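PDB 1O50: CBS domain-containing predicted protein TM0935 from Thermotoga maritima, which is of uncertain function but carries a tandem pair of CBS domains, modules that in many other proteins sense adenosine-containing ligands and regulate attached activities. Local coordinates for residues M13-V18 / G140-L145; V51-D56 / G61-M66; T112-A117 / L148-K153. One frame throughout, in Å; residues are numbered along the deposited sequence.

Contact 1 (M13-V18 / G140-L145); sequences MKVKDV and GDLNSL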
loop_
_atom_site.group_PDB
_atom_site.type_symbol
_atom_site.label_atom_id
_atom_site.label_comp_id
_atom_site.label_asym_id
_atom_site.label_seq_id
_atom_site.Cartn_x
_atom_site.Cartn_y
_atom_site.Cartn_z
ATOM N N MET A 13 -2.554 15.052 -18.487
ATOM C CA MET A 13 -1.338 14.891 -17.685
ATOM C C MET A 13 -0.537 13.643 -18.081
ATOM O O MET A 13 -1.090 12.632 -18.499
ATOM C CB MET A 13 -1.675 14.791 -16.190
ATOM C CG MET A 13 -2.095 16.108 -15.551
ATOM S SD MET A 13 -2.763 15.967 -13.880
ATOM C CE MET A 13 -4.328 15.375 -14.161
ATOM N N LYS A 14 0.774 13.737 -17.936
ATOM C CA LYS A 14 1.665 12.616 -18.174
ATOM C C LYS A 14 2.479 12.275 -16.934
ATOM O O LYS A 14 2.505 13.047 -15.957
ATOM C CB LYS A 14 2.561 12.934 -19.359
ATOM C CG LYS A 14 1.786 12.801 -20.668
ATOM C CD LYS A 14 2.240 13.778 -21.752
ATOM C CE LYS A 14 3.530 13.415 -22.429
ATOM N NZ LYS A 14 3.637 14.174 -23.714
ATOM N N VAL A 15 3.161 11.128 -16.973
ATOM C CA VAL A 15 3.911 10.685 -15.803
ATOM C C VAL A 15 4.901 11.782 -15.392
ATOM O O VAL A 15 5.059 12.061 -14.197
ATOM C CB VAL A 15 4.595 9.291 -16.035
ATOM C CG1 VAL A 15 5.705 9.026 -15.026
ATOM C CG2 VAL A 15 3.548 8.186 -15.947
ATOM N N LYS A 16 5.519 12.422 -16.380
ATOM C CA LYS A 16 6.501 13.479 -16.132
ATOM C C LYS A 16 5.963 14.649 -15.273
ATOM O O LYS A 16 6.738 15.332 -14.591
ATOM C CB LYS A 16 7.030 14.007 -17.464
ATOM C CG LYS A 16 6.005 14.754 -18.329
ATOM C CD LYS A 16 6.655 15.348 -19.585
ATOM C CE LYS A 16 5.737 16.343 -20.329
ATOM N NZ LYS A 16 5.414 17.630 -19.558
ATOM N N ASP A 17 4.659 14.884 -15.334
ATOM C CA ASP A 17 4.011 15.959 -14.566
ATOM C C ASP A 17 3.744 15.586 -13.098
ATOM O O ASP A 17 3.526 16.470 -12.277
ATOM C CB ASP A 17 2.661 16.365 -15.214
ATOM C CG ASP A 17 2.776 16.667 -16.705
ATOM O OD1 ASP A 17 3.699 17.383 -17.115
ATOM O OD2 ASP A 17 1.976 16.224 -17.554
ATOM N N VAL A 18 3.717 14.284 -12.790
ATOM C CA VAL A 18 3.308 13.744 -11.486
ATOM C C VAL A 18 4.462 13.102 -10.681
ATOM O O VAL A 18 4.485 13.179 -9.459
ATOM C CB VAL A 18 2.177 12.716 -11.711
ATOM C CG1 VAL A 18 1.765 12.043 -10.452
ATOM C CG2 VAL A 18 0.976 13.427 -12.393
ATOM N N GLY A 140 13.330 7.363 -12.668
ATOM C CA GLY A 140 12.429 8.040 -11.742
ATOM C C GLY A 140 11.466 7.061 -11.107
ATOM O O GLY A 140 11.573 5.873 -11.343
ATOM N N ASP A 141 10.514 7.567 -10.317
ATOM C CA ASP A 141 9.580 6.726 -9.557
ATOM C C ASP A 141 8.163 7.348 -9.547
ATOM O O ASP A 141 7.996 8.561 -9.637
ATOM C CB ASP A 141 10.143 6.604 -8.119
ATOM C CG ASP A 141 9.667 5.407 -7.387
ATOM O OD1 ASP A 141 9.333 4.379 -8.029
ATOM O OD2 ASP A 141 9.550 5.435 -6.140
ATOM N N LEU A 142 7.139 6.518 -9.413
ATOM C CA LEU A 142 5.763 7.012 -9.339
ATOM C C LEU A 142 5.000 6.264 -8.295
ATOM O O LEU A 142 5.058 5.077 -8.315
ATOM C CB LEU A 142 5.065 6.801 -10.691
ATOM C CG LEU A 142 3.636 7.330 -10.834
ATOM C CD1 LEU A 142 3.556 8.836 -10.709
ATOM C CD2 LEU A 142 3.054 6.901 -12.161
ATOM N N ASN A 143 4.271 6.929 -7.403
ATOM C CA ASN A 143 3.362 6.215 -6.499
ATOM C C ASN A 143 1.954 6.720 -6.519
ATOM O O ASN A 143 1.645 7.744 -7.100
ATOM C CB ASN A 143 3.938 6.131 -5.057
ATOM C CG ASN A 143 3.873 7.422 -4.276
ATOM O OD1 ASN A 143 3.332 8.432 -4.720
ATOM N ND2 ASN A 143 4.408 7.390 -3.068
ATOM N N SER A 144 1.058 5.940 -5.915
ATOM C CA SER A 144 -0.341 6.307 -5.856
ATOM C C SER A 144 -0.597 7.677 -5.206
ATOM O O SER A 144 -1.513 8.379 -5.569
ATOM C CB SER A 144 -1.127 5.207 -5.118
ATOM O OG SER A 144 -0.659 5.014 -3.796
ATOM N N LEU A 145 0.248 8.086 -4.269
ATOM C CA LEU A 145 0.002 9.306 -3.564
ATOM C C LEU A 145 0.229 10.501 -4.494
ATOM O O LEU A 145 -0.463 11.502 -4.395
ATOM C CB LEU A 145 0.905 9.407 -2.319
ATOM C CG LEU A 145 0.983 8.200 -1.364
ATOM C CD1 LEU A 145 1.719 8.628 -0.094
ATOM C CD2 LEU A 145 -0.361 7.601 -1.038
#
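Val18 and Leu142 mark the nearest approach of the two backbones, with Val18 CA 7.5 Å from Leu142 CA, a separation that only side chains bridge. On one side is a short, weakly bonded helical turn at 15-18; on the other, strand 138-143 runs into helix 144-153. The junction rests on a single leucine facing two valines. Leu142 extends its CG anti to the backbone N (chi1 -177°), which carries the isopropyl fork to the turn, and each prong then meets a different valine. Leu142 CD1 lies 3.7 Å from Val18 CG1, while Leu142 CD2 lies 4.0 Å from Val15 CG2, the two valines being one helical turn apart on the same side of the segment. All three residues are buried, and Leu142 also touches Ala117 and Met121 of helix 114-124. Within the turn, Lys14 N donates to Asp17 OD2 over 2.8 Å in a nearly straight bond (166°), and the other carboxylate oxygen, Asp17 OD1, forms a salt bridge with Lys16 NZ at 3.0 Å. As a worked example, the contact illustrates how the segment that opens the first CBS motif packs on the strand and helices of the second, a crossing of the N-terminal segment onto the second motif, as in the CBS-domain pair fold.

Contact 2 (V51-D56 / G61-M66); sequences VYVARD and GMIPVM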
loop_
_atom_site.group_PDB
_atom_site.type_symbol
_atom_site.label_atom_id
_atom_site.label_comp_id
_atom_site.label_asym_id
_atom_site.label_seq_id
_atom_site.Cartn_x
_atom_site.Cartn_y
_atom_site.Cartn_z
ATOM N N VAL A 51 9.379 -2.785 -4.091
ATOM C CA VAL A 51 10.804 -2.995 -4.288
ATOM C C VAL A 51 11.136 -3.455 -5.710
ATOM O O VAL A 51 10.466 -4.311 -6.268
ATOM C CB VAL A 51 11.365 -3.974 -3.216
ATOM C CG1 VAL A 51 12.833 -4.243 -3.476
ATOM C CG2 VAL A 51 11.180 -3.357 -1.799
ATOM N N TYR A 52 12.186 -2.891 -6.266
ATOM C CA TYR A 52 12.656 -3.263 -7.594
ATOM C C TYR A 52 13.917 -4.105 -7.459
ATOM O O TYR A 52 14.674 -3.960 -6.499
ATOM C CB TYR A 52 12.949 -2.017 -8.457
ATOM C CG TYR A 52 11.833 -0.984 -8.384
ATOM C CD1 TYR A 52 10.507 -1.357 -8.618
ATOM C CD2 TYR A 52 12.085 0.357 -8.077
ATOM C CE1 TYR A 52 9.482 -0.449 -8.534
ATOM C CE2 TYR A 52 11.029 1.285 -7.999
ATOM C CZ TYR A 52 9.745 0.862 -8.232
ATOM O OH TYR A 52 8.701 1.744 -8.170
ATOM N N VAL A 53 14.135 -4.940 -8.468
ATOM C CA VAL A 53 15.280 -5.832 -8.570
ATOM C C VAL A 53 15.987 -5.546 -9.892
ATOM O O VAL A 53 15.383 -5.598 -10.975
ATOM C CB VAL A 53 14.824 -7.340 -8.506
ATOM C CG1 VAL A 53 16.037 -8.288 -8.434
ATOM C CG2 VAL A 53 13.901 -7.570 -7.345
ATOM N N ALA A 54 17.271 -5.233 -9.795
ATOM C CA ALA A 54 18.071 -4.928 -10.957
ATOM C C ALA A 54 19.234 -5.913 -11.109
ATOM O O ALA A 54 19.612 -6.624 -10.166
ATOM C CB ALA A 54 18.587 -3.511 -10.875
ATOM N N ARG A 55 19.783 -5.952 -12.323
ATOM C CA ARG A 55 20.929 -6.764 -12.629
ATOM C C ARG A 55 21.686 -6.014 -13.710
ATOM O O ARG A 55 21.155 -5.800 -14.799
ATOM C CB ARG A 55 20.453 -8.129 -13.142
ATOM C CG ARG A 55 21.422 -9.301 -12.925
ATOM C CD ARG A 55 21.467 -10.285 -14.096
ATOM N NE ARG A 55 20.157 -10.470 -14.723
ATOM N N ASP A 56 22.913 -5.593 -13.402
ATOM C CA ASP A 56 23.701 -4.765 -14.312
ATOM C C ASP A 56 22.961 -3.450 -14.676
ATOM O O ASP A 56 22.958 -3.015 -15.830
ATOM C CB ASP A 56 24.070 -5.548 -15.586
ATOM C CG ASP A 56 24.757 -6.885 -15.293
ATOM O OD1 ASP A 56 25.646 -6.941 -14.401
ATOM O OD2 ASP A 56 24.462 -7.932 -15.920
ATOM N N GLY A 61 12.891 -7.281 -12.042
ATOM C CA GLY A 61 11.702 -7.751 -11.356
ATOM C C GLY A 61 11.165 -6.726 -10.393
ATOM O O GLY A 61 11.792 -5.702 -10.133
ATOM N N MET A 62 10.046 -7.031 -9.769
ATOM C CA MET A 62 9.537 -6.137 -8.750
ATOM C C MET A 62 8.892 -6.941 -7.630
ATOM O O MET A 62 8.463 -8.034 -7.809
ATOM C CB MET A 62 8.523 -5.142 -9.384
ATOM C CG MET A 62 7.200 -5.823 -9.807
ATOM S SD MET A 62 5.844 -4.724 -10.442
ATOM C CE MET A 62 4.394 -5.871 -10.474
ATOM N N ILE A 63 8.869 -6.401 -6.433
ATOM C CA ILE A 63 8.247 -7.091 -5.348
ATOM C C ILE A 63 7.347 -6.050 -4.671
ATOM O O ILE A 63 7.834 -5.231 -3.882
ATOM C CB ILE A 63 9.354 -7.578 -4.382
ATOM C CG1 ILE A 63 10.362 -8.477 -5.117
ATOM C CG2 ILE A 63 8.732 -8.221 -3.117
ATOM C CD1 ILE A 63 11.659 -8.819 -4.289
ATOM N N PRO A 64 6.063 -6.012 -5.037
ATOM C CA PRO A 64 5.076 -5.255 -4.254
ATOM C C PRO A 64 4.990 -5.747 -2.809
ATOM O O PRO A 64 5.063 -6.950 -2.503
ATOM C CB PRO A 64 3.764 -5.551 -4.996
ATOM C CG PRO A 64 4.184 -5.807 -6.308
ATOM C CD PRO A 64 5.431 -6.657 -6.207
ATOM N N VAL A 65 4.837 -4.808 -1.881
ATOM C CA VAL A 65 4.787 -5.195 -0.492
ATOM C C VAL A 65 3.651 -6.190 -0.232
ATOM O O VAL A 65 3.790 -7.070 0.622
ATOM C CB VAL A 65 4.641 -3.989 0.392
ATOM C CG1 VAL A 65 4.274 -4.414 1.840
ATOM C CG2 VAL A 65 5.926 -3.210 0.355
ATOM N N MET A 66 2.550 -6.097 -0.983
ATOM C CA MET A 66 1.438 -7.025 -0.733
ATOM C C MET A 66 1.820 -8.415 -1.256
ATOM O O MET A 66 1.319 -9.461 -0.747
ATOM C CB MET A 66 0.127 -6.527 -1.362
ATOM C CG MET A 66 -1.020 -7.572 -1.363
ATOM S SD MET A 66 -1.645 -8.040 0.373
ATOM C CE MET A 66 -2.653 -6.685 0.703
#
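Ile63 stands out from the sheet and meets Val53, its diagonal neighbour on the paired strand, with Ile63 CD1 4.0 Å from Val53 CG2. With CG1 of Ile63 anti to the carbonyl carbon (chi1 -57°), the chain rises over the face on which Val53 lies. Val51 faces Ile63 directly, Val51 CB to Ile63 CB 4.3 Å, completing an apolar face that Ile38 and Ile42 of helix 35-44 and Ala98 and Ile101 of helix 98-101 pack against. The reverse face carries Tyr52 and Met62, a non-hydrogen-bonded pair. Here Met62 CB sits at the edge of the tyrosine ring, near its plane and 4.3 Å from Tyr52 CD1, before the extended methionine chain leads away. Tyr52 OH is hydrogen-bonded to Asp141 OD1 of the second CBS motif. Four backbone hydrogen bonds hold the strands, reciprocal within each of the pairs Val51-Ile63 and Val53-Gly61; they include Val51 N to Ile63 O at 2.9 Å and Val53 N to Gly61 O at 3.0 Å. Val51 O, which accepts from Ile63 N, also receives a CA-H...O contact from Met62 CA at 3.2 Å. The strand directions differ by 161°, and Pro64 occupies the N-cap position of the helix that follows. This is the antiparallel beta hairpin of a CBS motif, continuing directly into its final helix.

Contact 3 (T112-A117 / L148-K153); sequences TPLEEA and LLALWK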
loop_
_atom_site.group_PDB
_atom_site.type_symbol
_atom_site.label_atom_id
_atom_site.label_comp_id
_atom_site.label_asym_id
_atom_site.label_seq_id
_atom_site.Cartn_x
_atom_site.Cartn_y
_atom_site.Cartn_z
ATOM N N THR A 112 4.255 8.643 -20.664
ATOM C CA THR A 112 3.055 7.839 -20.432
ATOM C C THR A 112 1.916 8.689 -19.869
ATOM O O THR A 112 2.132 9.443 -18.904
ATOM C CB THR A 112 3.378 6.704 -19.435
ATOM O OG1 THR A 112 4.406 5.876 -19.986
ATOM C CG2 THR A 112 2.209 5.776 -19.244
ATOM N N PRO A 113 0.711 8.583 -20.447
ATOM C CA PRO A 113 -0.485 9.205 -19.865
ATOM C C PRO A 113 -0.690 8.835 -18.405
ATOM O O PRO A 113 -0.614 7.656 -18.065
ATOM C CB PRO A 113 -1.620 8.627 -20.717
ATOM C CG PRO A 113 -1.004 8.454 -22.020
ATOM C CD PRO A 113 0.375 7.919 -21.719
ATOM N N LEU A 114 -0.975 9.821 -17.560
ATOM C CA LEU A 114 -1.307 9.545 -16.176
ATOM C C LEU A 114 -2.410 8.470 -16.040
ATOM O O LEU A 114 -2.340 7.591 -15.168
ATOM C CB LEU A 114 -1.772 10.814 -15.452
ATOM C CG LEU A 114 -1.934 10.703 -13.944
ATOM C CD1 LEU A 114 -0.565 10.415 -13.306
ATOM C CD2 LEU A 114 -2.512 12.007 -13.367
ATOM N N GLU A 115 -3.426 8.562 -16.884
ATOM C CA GLU A 115 -4.511 7.599 -16.838
ATOM C C GLU A 115 -4.109 6.153 -17.138
ATOM O O GLU A 115 -4.714 5.227 -16.570
ATOM C CB GLU A 115 -5.657 8.013 -17.744
ATOM C CG GLU A 115 -5.285 8.418 -19.135
ATOM C CD GLU A 115 -6.509 8.465 -20.044
ATOM O OE1 GLU A 115 -6.343 8.767 -21.261
ATOM O OE2 GLU A 115 -7.636 8.186 -19.547
ATOM N N GLU A 116 -3.141 5.954 -18.040
ATOM C CA GLU A 116 -2.613 4.600 -18.286
ATOM C C GLU A 116 -1.830 4.096 -17.084
ATOM O O GLU A 116 -1.916 2.908 -16.775
ATOM C CB GLU A 116 -1.804 4.429 -19.591
ATOM C CG GLU A 116 -0.832 3.208 -19.629
ATOM C CD GLU A 116 -1.448 1.773 -19.682
ATOM O OE1 GLU A 116 -0.845 0.890 -20.367
ATOM O OE2 GLU A 116 -2.493 1.484 -19.047
ATOM N N ALA A 117 -1.112 4.986 -16.398
ATOM C CA ALA A 117 -0.385 4.637 -15.178
ATOM C C ALA A 117 -1.294 4.230 -13.992
ATOM O O ALA A 117 -0.961 3.321 -13.218
ATOM C CB ALA A 117 0.504 5.776 -14.777
ATOM N N LEU A 148 -2.847 10.855 -6.576
ATOM C CA LEU A 148 -3.891 11.459 -5.769
ATOM C C LEU A 148 -3.702 12.954 -5.581
ATOM O O LEU A 148 -4.663 13.706 -5.673
ATOM C CB LEU A 148 -4.023 10.779 -4.407
ATOM C CG LEU A 148 -4.589 9.358 -4.506
ATOM C CD1 LEU A 148 -4.509 8.625 -3.140
ATOM C CD2 LEU A 148 -6.038 9.298 -5.057
ATOM N N LEU A 149 -2.468 13.352 -5.312
ATOM C CA LEU A 149 -2.109 14.732 -5.157
ATOM C C LEU A 149 -2.513 15.518 -6.411
ATOM O O LEU A 149 -3.218 16.516 -6.329
ATOM C CB LEU A 149 -0.608 14.821 -4.927
ATOM C CG LEU A 149 -0.027 16.159 -4.418
ATOM C CD1 LEU A 149 1.380 15.964 -4.039
ATOM C CD2 LEU A 149 -0.169 17.357 -5.458
ATOM N N ALA A 150 -2.027 15.067 -7.562
ATOM C CA ALA A 150 -2.325 15.668 -8.858
ATOM C C ALA A 150 -3.803 15.864 -9.084
ATOM O O ALA A 150 -4.248 16.911 -9.512
ATOM C CB ALA A 150 -1.820 14.753 -9.941
ATOM N N LEU A 151 -4.565 14.812 -8.827
ATOM C CA LEU A 151 -5.984 14.821 -9.149
ATOM C C LEU A 151 -6.820 15.683 -8.240
ATOM O O LEU A 151 -7.698 16.393 -8.719
ATOM C CB LEU A 151 -6.524 13.412 -9.171
ATOM C CG LEU A 151 -6.000 12.550 -10.330
ATOM C CD1 LEU A 151 -6.549 11.147 -10.081
ATOM C CD2 LEU A 151 -6.383 13.086 -11.689
ATOM N N TRP A 152 -6.534 15.651 -6.938
ATOM C CA TRP A 152 -7.345 16.359 -5.960
ATOM C C TRP A 152 -6.854 17.731 -5.542
ATOM O O TRP A 152 -7.647 18.519 -5.013
ATOM C CB TRP A 152 -7.480 15.516 -4.712
ATOM C CG TRP A 152 -8.371 14.316 -4.941
ATOM C CD1 TRP A 152 -7.955 13.046 -5.099
ATOM C CD2 TRP A 152 -9.805 14.292 -5.052
ATOM N NE1 TRP A 152 -9.031 12.229 -5.339
ATOM C CE2 TRP A 152 -10.175 12.973 -5.301
ATOM C CE3 TRP A 152 -10.813 15.261 -4.958
ATOM C CZ2 TRP A 152 -11.523 12.571 -5.446
ATOM C CZ3 TRP A 152 -12.140 14.877 -5.087
ATOM C CH2 TRP A 152 -12.479 13.540 -5.346
ATOM N N LYS A 153 -5.581 18.020 -5.780
ATOM C CA LYS A 153 -5.026 19.349 -5.519
ATOM C C LYS A 153 -5.106 20.259 -6.746
ATOM O O LYS A 153 -4.941 21.462 -6.630
ATOM C CB LYS A 153 -3.584 19.253 -5.088
ATOM C CG LYS A 153 -3.314 18.439 -3.837
ATOM C CD LYS A 153 -4.172 18.873 -2.617
ATOM C CE LYS A 153 -3.789 20.242 -2.087
ATOM N NZ LYS A 153 -4.677 20.647 -0.968
#
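Leu114 and Ala150 are the closest backbone positions of the two helical segments, yet Leu114 CA stands 9.6 Å from Ala150 CA, so the helices meet through side-chain ends. Leu114, in the opening turn of helix 114-124, is the sole residue of its segment to make the crossing. Its CG lies anti to the backbone N (chi1 -171°), and the chain points at helix 144-153. One methyl does all the touching: Leu114 CD2 is 4.4 Å from Ala150 CB and likewise 4.4 Å from Leu151 CD2. It thus approaches two consecutive residues, the short alanine and the more extended leucine, and both distances describe light apolar contact; only 76 Å² of surface is buried. The other methyl of Leu114, CD1, packs on Val18, and Met13 touches both Leu114 and Leu151. Each segment's backbone is braced separately, with Ala117 N bonded to Pro113 O at the start of one helix and Trp152 N to Leu148 O in the other. Helix 144-153 also meets the second subunit: Trp152 packs edge-to-face with Phe76 of that subunit, and Lys153 NZ forms salt bridges with Asp40 and Glu36 of the same neighbouring subunit. Within its own chain, the helix follows strand 138-143 and meets the start of helix 114-124, with helix 15-18 packed against both helices.

From the N terminus, segment 13-18 opens the long loop that contact 1 closes at 140-145. Nested within that loop, contact 2 closes the short hairpin turn of the first CBS motif. Contact 3 then begins at 112-117, still inside the loop, and ends at 148-153 beyond it, so contacts 1 and 3 cross. Their centres lie 7 Å apart, and backbone bonds from Met13 and Val15 to Leu114 and Thr112 splice them together. Contacts 2 and 3 stay separate, about 11 Å apart at their nearest atoms. The Tyr52-Asp141 hydrogen bond joins contact 2 to contact 1, linking the two motifs, and all three contacts touch the second subunit.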